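Local coordinates for protein Cas13d (uncultured Ruminococcus sp, PDB 6IV9) that binds CRISPR RNA as the effector of a CRISPR system and, through its two HEPN domains, dictates maturation of that RNA and cleavage of target RNA, at residues Leu588-Ile593 with Tyr634-Ala639; Arg645-Asn650 with Thr729-Leu734; Glu651-Phe656 with Glu837-Ile842. The protein carries 2 engineered substitutions. All coordinates share one frame; numbering follows the deposited sequence.

Contact 1: residues Leu588-Ile593 with Tyr634-Ala639; sequences LTILGI and YLIKYA
This is a sparse, wholly apolar helix-to-helix contact in the buried helical body of the protein, made by I590 near the C-terminal end of helix 581-591 and by L635 and I636 near that of helix 630-638. It illustrates how extended branches from both sides can meet between backbones that stay well apart: the closest pair of CA atoms, those of I590 and I636, are 9.0 Å from each other. I590 covers a little under half of that distance, and L635 and I636 supply the rest. With chi2 at 168° its CG1 branch is stretched out, carrying I590 CD1 toward the facing helix, where it comes within 4.1 Å of L635 CD1. The two side chains meet roughly at right angles, methyl against methyl. I636 leaves its helix less directly, yet its bent branch swings round so that its CD1 lies 4.5 Å from I590 CD1, a looser touch. I590 CD1 therefore sits against two branches of successive residues. Both helices finish just beyond the contact: G592 breaks the first with a positive phi, and A639 leaves helical geometry in the second. Among the surrounding helices, L635 also packs on V735 of the long helix 713-760, whose Y727 hydroxyl is hydrogen-bonded to the carbonyl of I590, while I636 packs against A641 of the following helix 641-647.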
loop_
_atom_site.group_PDB
_atom_site.type_symbol
_atom_site.label_atom_id
_atom_site.label_comp_id
_atom_site.label_asym_id
_atom_site.label_seq_id
_atom_site.Cartn_x
_atom_site.Cartn_y
_atom_site.Cartn_z
ATOM N N LEU A 588 -20.995 -18.035 -6.937
ATOM C CA LEU A 588 -22.443 -18.041 -7.255
ATOM C C LEU A 588 -23.189 -17.055 -6.353
ATOM O O LEU A 588 -24.033 -16.384 -6.843
ATOM C CB LEU A 588 -22.981 -19.461 -7.082
ATOM C CG LEU A 588 -22.902 -20.332 -8.326
ATOM C CD1 LEU A 588 -21.499 -20.387 -8.874
ATOM C CD2 LEU A 588 -23.429 -21.723 -8.048
ATOM N N THR A 589 -22.854 -17.003 -5.073
ATOM C CA THR A 589 -23.515 -16.097 -4.106
ATOM C C THR A 589 -23.287 -14.626 -4.471
ATOM O O THR A 589 -24.212 -13.863 -4.386
ATOM C CB THR A 589 -23.023 -16.386 -2.686
ATOM O OG1 THR A 589 -23.221 -17.764 -2.404
ATOM C CG2 THR A 589 -23.709 -15.548 -1.638
ATOM N N ILE A 590 -22.077 -14.254 -4.864
ATOM C CA ILE A 590 -21.825 -12.833 -5.220
ATOM C C ILE A 590 -22.651 -12.445 -6.449
ATOM O O ILE A 590 -23.020 -11.308 -6.540
ATOM C CB ILE A 590 -20.322 -12.488 -5.314
ATOM C CG1 ILE A 590 -20.056 -11.055 -4.863
ATOM C CG2 ILE A 590 -19.734 -12.759 -6.680
ATOM C CD1 ILE A 590 -18.610 -10.745 -4.658
ATOM N N LEU A 591 -22.794 -13.355 -7.401
ATOM C CA LEU A 591 -23.597 -13.102 -8.622
ATOM C C LEU A 591 -25.077 -12.973 -8.255
ATOM O O LEU A 591 -25.735 -12.105 -8.777
ATOM C CB LEU A 591 -23.369 -14.264 -9.580
ATOM C CG LEU A 591 -22.365 -14.038 -10.702
ATOM C CD1 LEU A 591 -21.508 -12.804 -10.540
ATOM C CD2 LEU A 591 -21.551 -15.269 -10.998
ATOM N N GLY A 592 -25.541 -13.816 -7.339
ATOM C CA GLY A 592 -26.943 -13.857 -6.901
ATOM C C GLY A 592 -27.515 -15.247 -7.093
ATOM O O GLY A 592 -27.607 -15.690 -8.210
ATOM N N ILE A 593 -27.872 -15.888 -5.991
ATOM C CA ILE A 593 -28.377 -17.285 -5.983
ATOM C C ILE A 593 -29.370 -17.438 -4.833
ATOM O O ILE A 593 -29.402 -16.584 -3.957
ATOM C CB ILE A 593 -27.184 -18.246 -5.831
ATOM C CG1 ILE A 593 -27.487 -19.646 -6.355
ATOM C CG2 ILE A 593 -26.709 -18.291 -4.401
ATOM C CD1 ILE A 593 -27.192 -19.827 -7.800
ATOM N N TYR A 634 -10.527 -9.731 -3.550
ATOM C CA TYR A 634 -10.499 -8.585 -2.617
ATOM C C TYR A 634 -11.842 -8.494 -1.884
ATOM O O TYR A 634 -11.849 -8.308 -0.709
ATOM C CB TYR A 634 -10.214 -7.296 -3.391
ATOM C CG TYR A 634 -9.996 -6.095 -2.514
ATOM C CD1 TYR A 634 -11.062 -5.381 -2.010
ATOM C CD2 TYR A 634 -8.727 -5.688 -2.161
ATOM C CE1 TYR A 634 -10.877 -4.284 -1.198
ATOM C CE2 TYR A 634 -8.524 -4.596 -1.341
ATOM C CZ TYR A 634 -9.603 -3.894 -0.851
ATOM O OH TYR A 634 -9.439 -2.834 -0.029
ATOM N N LEU A 635 -12.944 -8.642 -2.608
ATOM C CA LEU A 635 -14.288 -8.541 -1.997
ATOM C C LEU A 635 -14.510 -9.663 -0.985
ATOM O O LEU A 635 -15.044 -9.406 0.039
ATOM C CB LEU A 635 -15.332 -8.578 -3.111
ATOM C CG LEU A 635 -15.424 -7.304 -3.938
ATOM C CD1 LEU A 635 -16.172 -7.544 -5.233
ATOM C CD2 LEU A 635 -16.093 -6.210 -3.141
ATOM N N ILE A 636 -14.129 -10.876 -1.327
ATOM C CA ILE A 636 -14.319 -12.008 -0.387
ATOM C C ILE A 636 -13.445 -11.815 0.849
ATOM O O ILE A 636 -13.883 -12.113 1.909
ATOM C CB ILE A 636 -14.045 -13.346 -1.081
ATOM C CG1 ILE A 636 -15.012 -13.563 -2.239
ATOM C CG2 ILE A 636 -14.114 -14.469 -0.078
ATOM C CD1 ILE A 636 -16.448 -13.463 -1.843
ATOM N N LYS A 637 -12.232 -11.335 0.658
ATOM C CA LYS A 637 -11.262 -11.131 1.752
ATOM C C LYS A 637 -11.791 -10.115 2.772
ATOM O O LYS A 637 -11.707 -10.377 3.955
ATOM C CB LYS A 637 -10.035 -10.537 1.065
ATOM C CG LYS A 637 -8.769 -10.404 1.867
ATOM C CD LYS A 637 -7.577 -10.187 0.967
ATOM C CE LYS A 637 -7.309 -8.737 0.635
ATOM N NZ LYS A 637 -5.916 -8.503 0.204
ATOM N N TYR A 638 -12.322 -8.997 2.294
ATOM C CA TYR A 638 -12.739 -7.901 3.199
ATOM C C TYR A 638 -14.249 -7.826 3.409
ATOM O O TYR A 638 -14.676 -7.101 4.273
ATOM C CB TYR A 638 -12.218 -6.566 2.664
ATOM C CG TYR A 638 -10.732 -6.400 2.807
ATOM C CD1 TYR A 638 -10.104 -6.644 4.009
ATOM C CD2 TYR A 638 -9.946 -6.026 1.744
ATOM C CE1 TYR A 638 -8.735 -6.518 4.150
ATOM C CE2 TYR A 638 -8.582 -5.881 1.868
ATOM C CZ TYR A 638 -7.973 -6.118 3.077
ATOM O OH TYR A 638 -6.636 -5.992 3.197
ATOM N N ALA A 639 -15.019 -8.544 2.617
ATOM C CA ALA A 639 -16.481 -8.426 2.747
ATOM C C ALA A 639 -17.156 -9.798 2.776
ATOM O O ALA A 639 -16.549 -10.736 3.198
ATOM C CB ALA A 639 -17.035 -7.509 1.695
#

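Contact 2: residues Arg645-Asn650 with Thr729-Leu734; sequences REVAKN and TVMYLL. With nucleotides of chain B.
The end of helix 641-647, together with the turn that follows it, packs through V647 and A648 on M731 and L734 of helix 713-760, a long helix that meets the bound RNA on its far flank. M731 has the largest share of the contact. Its chain is bent at chi2 (-42°) and again at chi3 (-65°), which folds the thioether over the end of the shorter helix: SD lies 3.8 Å from A648 CB, and the terminal CE reaches V647 CG1 at 3.9 Å and also comes against the backbone N of A648. One turn further along, L734 CD2 touches the same V647 CG1 at 3.9 Å, so a single valine methyl is shared between two side chains of the long helix, each lying aslant to it. Where the short helix ends, a type I beta turn runs from V647 to N650 and leads directly to helix 651-660. N650 is the N-cap of that helix, its OD1 accepting a hydrogen bond from V653 N. On the side turned away from the long helix, K649 NZ forms a salt bridge with E646 OE2 at 2.9 Å, met on the syn side and 23° out of the carboxylate plane, which ties the turn back to the last helical residues. On the RNA flank, the phosphate of U38 of chain B brings OP1 to the edge of the Y732 ring, 3.5 Å from CE2, and L733 CD1 packs beside the same oxygen at 3.6 Å. T729 CG2 rests near the ribose, 3.9 Å from C4' of U38 of chain B.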
loop_
_atom_site.group_PDB
_atom_site.type_symbol
_atom_site.label_atom_id
_atom_site.label_comp_id
_atom_site.label_asym_id
_atom_site.label_seq_id
_atom_site.Cartn_x
_atom_site.Cartn_y
_atom_site.Cartn_z
ATOM N N ARG A 645 -23.737 -8.615 -2.668
ATOM C CA ARG A 645 -24.794 -8.723 -3.695
ATOM C C ARG A 645 -25.994 -7.878 -3.267
ATOM O O ARG A 645 -26.581 -7.307 -4.122
ATOM C CB ARG A 645 -25.198 -10.169 -3.955
ATOM C CG ARG A 645 -26.327 -10.310 -4.961
ATOM C CD ARG A 645 -25.991 -9.757 -6.324
ATOM N NE ARG A 645 -27.098 -9.742 -7.257
ATOM C CZ ARG A 645 -27.922 -8.728 -7.427
ATOM N NH1 ARG A 645 -27.777 -7.635 -6.714
ATOM N NH2 ARG A 645 -28.893 -8.800 -8.306
ATOM N N GLU A 646 -26.345 -7.865 -1.986
ATOM C CA GLU A 646 -27.480 -7.040 -1.493
ATOM C C GLU A 646 -27.167 -5.549 -1.631
ATOM O O GLU A 646 -28.032 -4.794 -2.011
ATOM C CB GLU A 646 -27.842 -7.400 -0.062
ATOM C CG GLU A 646 -28.412 -8.793 0.047
ATOM C CD GLU A 646 -29.617 -9.061 -0.838
ATOM O OE1 GLU A 646 -30.633 -8.368 -0.681
ATOM O OE2 GLU A 646 -29.528 -9.966 -1.679
ATOM N N VAL A 647 -25.932 -5.164 -1.329
ATOM C CA VAL A 647 -25.516 -3.739 -1.436
ATOM C C VAL A 647 -25.621 -3.297 -2.890
ATOM O O VAL A 647 -25.976 -2.176 -3.113
ATOM C CB VAL A 647 -24.116 -3.473 -0.875
ATOM C CG1 VAL A 647 -23.669 -2.069 -1.213
ATOM C CG2 VAL A 647 -24.083 -3.699 0.616
ATOM N N ALA A 648 -25.405 -4.216 -3.828
ATOM C CA ALA A 648 -25.444 -3.939 -5.282
ATOM C C ALA A 648 -26.852 -3.561 -5.736
ATOM O O ALA A 648 -26.993 -3.088 -6.831
ATOM C CB ALA A 648 -24.945 -5.106 -6.079
ATOM N N LYS A 649 -27.851 -3.824 -4.909
ATOM C CA LYS A 649 -29.256 -3.517 -5.276
ATOM C C LYS A 649 -29.549 -2.043 -5.030
ATOM O O LYS A 649 -30.578 -1.571 -5.462
ATOM C CB LYS A 649 -30.214 -4.407 -4.492
ATOM C CG LYS A 649 -30.217 -5.846 -4.959
ATOM C CD LYS A 649 -30.977 -6.739 -4.058
ATOM C CE LYS A 649 -30.759 -8.187 -4.419
ATOM N NZ LYS A 649 -31.572 -9.082 -3.571
ATOM N N ASN A 650 -28.629 -1.361 -4.379
ATOM C CA ASN A 650 -28.831 0.060 -4.049
ATOM C C ASN A 650 -28.327 0.923 -5.202
ATOM O O ASN A 650 -27.154 1.172 -5.270
ATOM C CB ASN A 650 -28.108 0.385 -2.757
ATOM C CG ASN A 650 -28.507 1.736 -2.242
ATOM O OD1 ASN A 650 -28.648 2.672 -3.018
ATOM N ND2 ASN A 650 -28.724 1.824 -0.952
ATOM N N THR A 729 -15.907 -4.925 -10.593
ATOM C CA THR A 729 -15.145 -3.660 -10.486
ATOM C C THR A 729 -15.928 -2.649 -9.650
ATOM O O THR A 729 -15.354 -2.061 -8.771
ATOM C CB THR A 729 -14.851 -3.064 -11.864
ATOM O OG1 THR A 729 -14.077 -3.999 -12.598
ATOM C CG2 THR A 729 -14.114 -1.752 -11.784
ATOM N N VAL A 730 -17.212 -2.500 -9.903
ATOM C CA VAL A 730 -17.974 -1.471 -9.149
ATOM C C VAL A 730 -18.014 -1.800 -7.652
ATOM O O VAL A 730 -17.807 -0.928 -6.857
ATOM C CB VAL A 730 -19.382 -1.313 -9.748
ATOM C CG1 VAL A 730 -20.297 -0.547 -8.830
ATOM C CG2 VAL A 730 -19.329 -0.691 -11.127
ATOM N N MET A 731 -18.324 -3.036 -7.299
ATOM C CA MET A 731 -18.376 -3.423 -5.870
ATOM C C MET A 731 -16.974 -3.327 -5.248
ATOM O O MET A 731 -16.860 -2.897 -4.141
ATOM C CB MET A 731 -19.005 -4.806 -5.693
ATOM C CG MET A 731 -20.400 -4.886 -6.272
ATOM S SD MET A 731 -21.471 -3.452 -5.964
ATOM C CE MET A 731 -21.652 -3.523 -4.191
ATOM N N TYR A 732 -15.952 -3.720 -5.989
ATOM C CA TYR A 732 -14.560 -3.663 -5.488
ATOM C C TYR A 732 -14.181 -2.210 -5.186
ATOM O O TYR A 732 -13.672 -1.946 -4.139
ATOM C CB TYR A 732 -13.620 -4.265 -6.528
ATOM C CG TYR A 732 -12.196 -3.790 -6.473
ATOM C CD1 TYR A 732 -11.315 -4.262 -5.528
ATOM C CD2 TYR A 732 -11.728 -2.875 -7.390
ATOM C CE1 TYR A 732 -10.012 -3.821 -5.482
ATOM C CE2 TYR A 732 -10.430 -2.418 -7.357
ATOM C CZ TYR A 732 -9.566 -2.899 -6.401
ATOM O OH TYR A 732 -8.286 -2.479 -6.380
ATOM N N LEU A 733 -14.531 -1.293 -6.080
ATOM C CA LEU A 733 -14.180 0.138 -5.898
ATOM C C LEU A 733 -14.817 0.633 -4.595
ATOM O O LEU A 733 -14.169 1.326 -3.845
ATOM C CB LEU A 733 -14.758 0.890 -7.093
ATOM C CG LEU A 733 -13.798 1.500 -8.103
ATOM C CD1 LEU A 733 -12.386 0.990 -8.015
ATOM C CD2 LEU A 733 -14.348 1.451 -9.506
ATOM N N LEU A 734 -16.055 0.245 -4.339
ATOM C CA LEU A 734 -16.722 0.694 -3.098
ATOM C C LEU A 734 -16.020 0.139 -1.854
ATOM O O LEU A 734 -15.684 0.917 -0.992
ATOM C CB LEU A 734 -18.167 0.202 -3.143
ATOM C CG LEU A 734 -18.941 0.356 -1.845
ATOM C CD1 LEU A 734 -19.138 1.815 -1.507
ATOM C CD2 LEU A 734 -20.266 -0.364 -1.920
ATOM P P U B 38 -8.434 0.458 -9.811
ATOM O OP1 U B 38 -8.823 0.454 -8.439
ATOM O OP2 U B 38 -7.561 -0.543 -10.370
ATOM O "O5'" U B 38 -9.809 0.432 -10.608
ATOM C "C5'" U B 38 -9.785 0.263 -11.975
ATOM C "C4'" U B 38 -11.133 0.646 -12.550
ATOM O "O4'" U B 38 -11.429 2.008 -12.163
ATOM C "C3'" U B 38 -11.102 0.671 -14.064
ATOM O "O3'" U B 38 -11.439 -0.643 -14.517
ATOM C "C2'" U B 38 -12.161 1.717 -14.410
ATOM O "O2'" U B 38 -13.470 1.202 -14.313
ATOM C "C1'" U B 38 -12.002 2.699 -13.260
ATOM N N1 U B 38 -11.161 3.852 -13.593
ATOM C C2 U B 38 -11.466 5.045 -12.957
ATOM O O2 U B 38 -12.394 5.149 -12.161
ATOM N N3 U B 38 -10.631 6.097 -13.270
ATOM C C4 U B 38 -9.528 6.068 -14.123
ATOM O O4 U B 38 -8.855 7.097 -14.302
ATOM C C5 U B 38 -9.252 4.774 -14.695
ATOM C C6 U B 38 -10.063 3.737 -14.417
#

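Contact 3: residues Glu651-Phe656 with Glu837-Ile842; sequences EKVVMF and EYIGDI
V653 overlaps the outer end of I839, the two side chains reaching for each other tip to tip across a gap of 8.0 Å between their CA atoms. The valine presents both methyls: CG2 lies 3.7 Å from I839 CG1 and equally close to I839 CD1, while CG1 stands a little further off, 4.0 Å from CD1. The isoleucine's CB does not head straight for the helix, but its long branch is extended, with CG1 anti to the backbone N (chi1 -161°) and the next bond extended too, and this brings its end against the valine methyls. V653 thus joins the first turn of helix 651-660 to the segment that runs out of helix 835-838, and it also packs on L734 of helix 713-760. A polar contact accompanies the apolar one. K652, one residue earlier in the helix, sends its chain along the solvent side and bends it at chi3 (-67°); NZ then donates to I842 O at 3.2 Å. The donor lies in the carbonyl plane, on a lone pair, with a C=O...N angle of 136°. R843 O accepts a hydrogen bond from the same ammonium, so two successive backbone carbonyls hold it. Past Y838 the backbone keeps helical angles without the regular helical bonds; D841 N reaches Y838 O, three residues back, at 3.0 Å, and I842 N makes a weak bond to I839 O. In chemical terms, at the exposed edge the lysine ammonium is held by the carbonyl oxygens of I842 and R843, and the positive charge probably polarises those two peptide groups, while V653 and I839 meet through branched hydrocarbon on the buried side.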
loop_
_atom_site.group_PDB
_atom_site.type_symbol
_atom_site.label_atom_id
_atom_site.label_comp_id
_atom_site.label_asym_id
_atom_site.label_seq_id
_atom_site.Cartn_x
_atom_site.Cartn_y
_atom_site.Cartn_z
ATOM N N GLU A 651 -29.241 1.407 -6.029
ATOM C CA GLU A 651 -28.856 2.205 -7.215
ATOM C C GLU A 651 -28.120 3.484 -6.818
ATOM O O GLU A 651 -27.288 3.912 -7.568
ATOM C CB GLU A 651 -30.050 2.407 -8.139
ATOM C CG GLU A 651 -30.421 1.119 -8.838
ATOM C CD GLU A 651 -31.697 1.203 -9.646
ATOM O OE1 GLU A 651 -31.606 1.262 -10.852
ATOM O OE2 GLU A 651 -32.757 1.218 -9.042
ATOM N N LYS A 652 -28.458 4.079 -5.688
ATOM C CA LYS A 652 -27.769 5.331 -5.302
ATOM C C LYS A 652 -26.285 5.072 -5.055
ATOM O O LYS A 652 -25.483 5.874 -5.469
ATOM C CB LYS A 652 -28.411 5.923 -4.055
ATOM C CG LYS A 652 -29.698 6.674 -4.328
ATOM C CD LYS A 652 -30.146 7.483 -3.157
ATOM C CE LYS A 652 -30.569 6.624 -2.000
ATOM N NZ LYS A 652 -31.353 7.410 -1.023
ATOM N N VAL A 653 -25.981 4.007 -4.334
ATOM C CA VAL A 653 -24.560 3.649 -4.066
ATOM C C VAL A 653 -23.861 3.294 -5.379
ATOM O O VAL A 653 -22.821 3.816 -5.638
ATOM C CB VAL A 653 -24.500 2.450 -3.109
ATOM C CG1 VAL A 653 -23.085 1.953 -2.956
ATOM C CG2 VAL A 653 -25.111 2.771 -1.764
ATOM N N VAL A 654 -24.467 2.434 -6.187
ATOM C CA VAL A 654 -23.851 2.027 -7.479
ATOM C C VAL A 654 -23.704 3.247 -8.389
ATOM O O VAL A 654 -22.689 3.397 -8.987
ATOM C CB VAL A 654 -24.656 0.900 -8.136
ATOM C CG1 VAL A 654 -24.204 0.649 -9.552
ATOM C CG2 VAL A 654 -24.584 -0.354 -7.301
ATOM N N MET A 655 -24.706 4.111 -8.430
ATOM C CA MET A 655 -24.628 5.334 -9.265
ATOM C C MET A 655 -23.496 6.225 -8.745
ATOM O O MET A 655 -22.857 6.864 -9.543
ATOM C CB MET A 655 -25.951 6.103 -9.286
ATOM C CG MET A 655 -26.975 5.538 -10.248
ATOM S SD MET A 655 -26.476 5.600 -11.965
ATOM C CE MET A 655 -26.640 7.348 -12.301
ATOM N N PHE A 656 -23.291 6.262 -7.432
ATOM C CA PHE A 656 -22.187 7.090 -6.897
ATOM C C PHE A 656 -20.849 6.576 -7.435
ATOM O O PHE A 656 -20.060 7.348 -7.892
ATOM C CB PHE A 656 -22.169 7.059 -5.372
ATOM C CG PHE A 656 -20.905 7.648 -4.819
ATOM C CD1 PHE A 656 -20.604 8.976 -5.025
ATOM C CD2 PHE A 656 -20.001 6.865 -4.136
ATOM C CE1 PHE A 656 -19.422 9.513 -4.561
ATOM C CE2 PHE A 656 -18.823 7.407 -3.662
ATOM C CZ PHE A 656 -18.534 8.720 -3.890
ATOM N N GLU A 837 -25.784 -3.326 6.382
ATOM C CA GLU A 837 -26.779 -3.002 7.419
ATOM C C GLU A 837 -27.220 -1.533 7.344
ATOM O O GLU A 837 -28.382 -1.286 7.559
ATOM C CB GLU A 837 -26.199 -3.416 8.764
ATOM C CG GLU A 837 -27.215 -3.507 9.864
ATOM C CD GLU A 837 -28.175 -4.681 9.817
ATOM O OE1 GLU A 837 -29.189 -4.607 10.516
ATOM O OE2 GLU A 837 -27.913 -5.645 9.099
ATOM N N TYR A 838 -26.314 -0.595 7.074
ATOM C CA TYR A 838 -26.703 0.836 7.153
ATOM C C TYR A 838 -26.543 1.633 5.861
ATOM O O TYR A 838 -27.125 2.678 5.769
ATOM C CB TYR A 838 -25.871 1.528 8.228
ATOM C CG TYR A 838 -25.959 0.853 9.564
ATOM C CD1 TYR A 838 -27.152 0.827 10.256
ATOM C CD2 TYR A 838 -24.871 0.215 10.118
ATOM C CE1 TYR A 838 -27.265 0.195 11.476
ATOM C CE2 TYR A 838 -24.961 -0.418 11.341
ATOM C CZ TYR A 838 -26.165 -0.428 12.021
ATOM O OH TYR A 838 -26.287 -1.043 13.216
ATOM N N ILE A 839 -25.827 1.127 4.862
ATOM C CA ILE A 839 -25.583 1.962 3.651
ATOM C C ILE A 839 -26.904 2.332 2.979
ATOM O O ILE A 839 -26.966 3.391 2.420
ATOM C CB ILE A 839 -24.582 1.329 2.680
ATOM C CG1 ILE A 839 -24.016 2.368 1.715
ATOM C CG2 ILE A 839 -25.185 0.149 1.947
ATOM C CD1 ILE A 839 -22.785 1.904 1.007
ATOM N N GLY A 840 -27.903 1.464 3.079
ATOM C CA GLY A 840 -29.227 1.665 2.472
ATOM C C GLY A 840 -29.971 2.849 3.054
ATOM O O GLY A 840 -30.857 3.345 2.373
ATOM N N ASP A 841 -29.620 3.272 4.270
ATOM C CA ASP A 841 -30.312 4.388 4.966
ATOM C C ASP A 841 -29.765 5.763 4.576
ATOM O O ASP A 841 -30.329 6.721 5.025
ATOM C CB ASP A 841 -30.264 4.201 6.481
ATOM C CG ASP A 841 -31.081 3.018 6.947
ATOM O OD1 ASP A 841 -31.901 2.551 6.169
ATOM O OD2 ASP A 841 -30.874 2.564 8.066
ATOM N N ILE A 842 -28.700 5.845 3.791
ATOM C CA ILE A 842 -28.110 7.161 3.427
ATOM C C ILE A 842 -28.981 7.826 2.361
ATOM O O ILE A 842 -29.192 7.224 1.325
ATOM C CB ILE A 842 -26.656 7.001 2.939
ATOM C CG1 ILE A 842 -25.758 6.342 3.977
ATOM C CG2 ILE A 842 -26.069 8.322 2.493
ATOM C CD1 ILE A 842 -24.362 6.130 3.480
#

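The three contacts form a row on one side of the chain's centre. Contacts 1 and 2 are centred about 10 Å apart and contacts 2 and 3 about 9 Å, whereas contacts 1 and 3, about 17 Å between centres, do not touch. Helices 630-638, 641-647 and 651-660 follow one another along the chain, each supplying one side of a contact. Contact 1 closes before contact 2 opens, whereas contacts 2 and 3 interleave, since 729-734 comes between 651-656 and 837-842. A weak, probable hydrogen bond from R645 NE to L591 O (3.1 Å) connects contacts 1 and 2. Contact 2 uses helix 713-760, which borders the bound RNA, and L635 and V653 of the flanking contacts pack on it too.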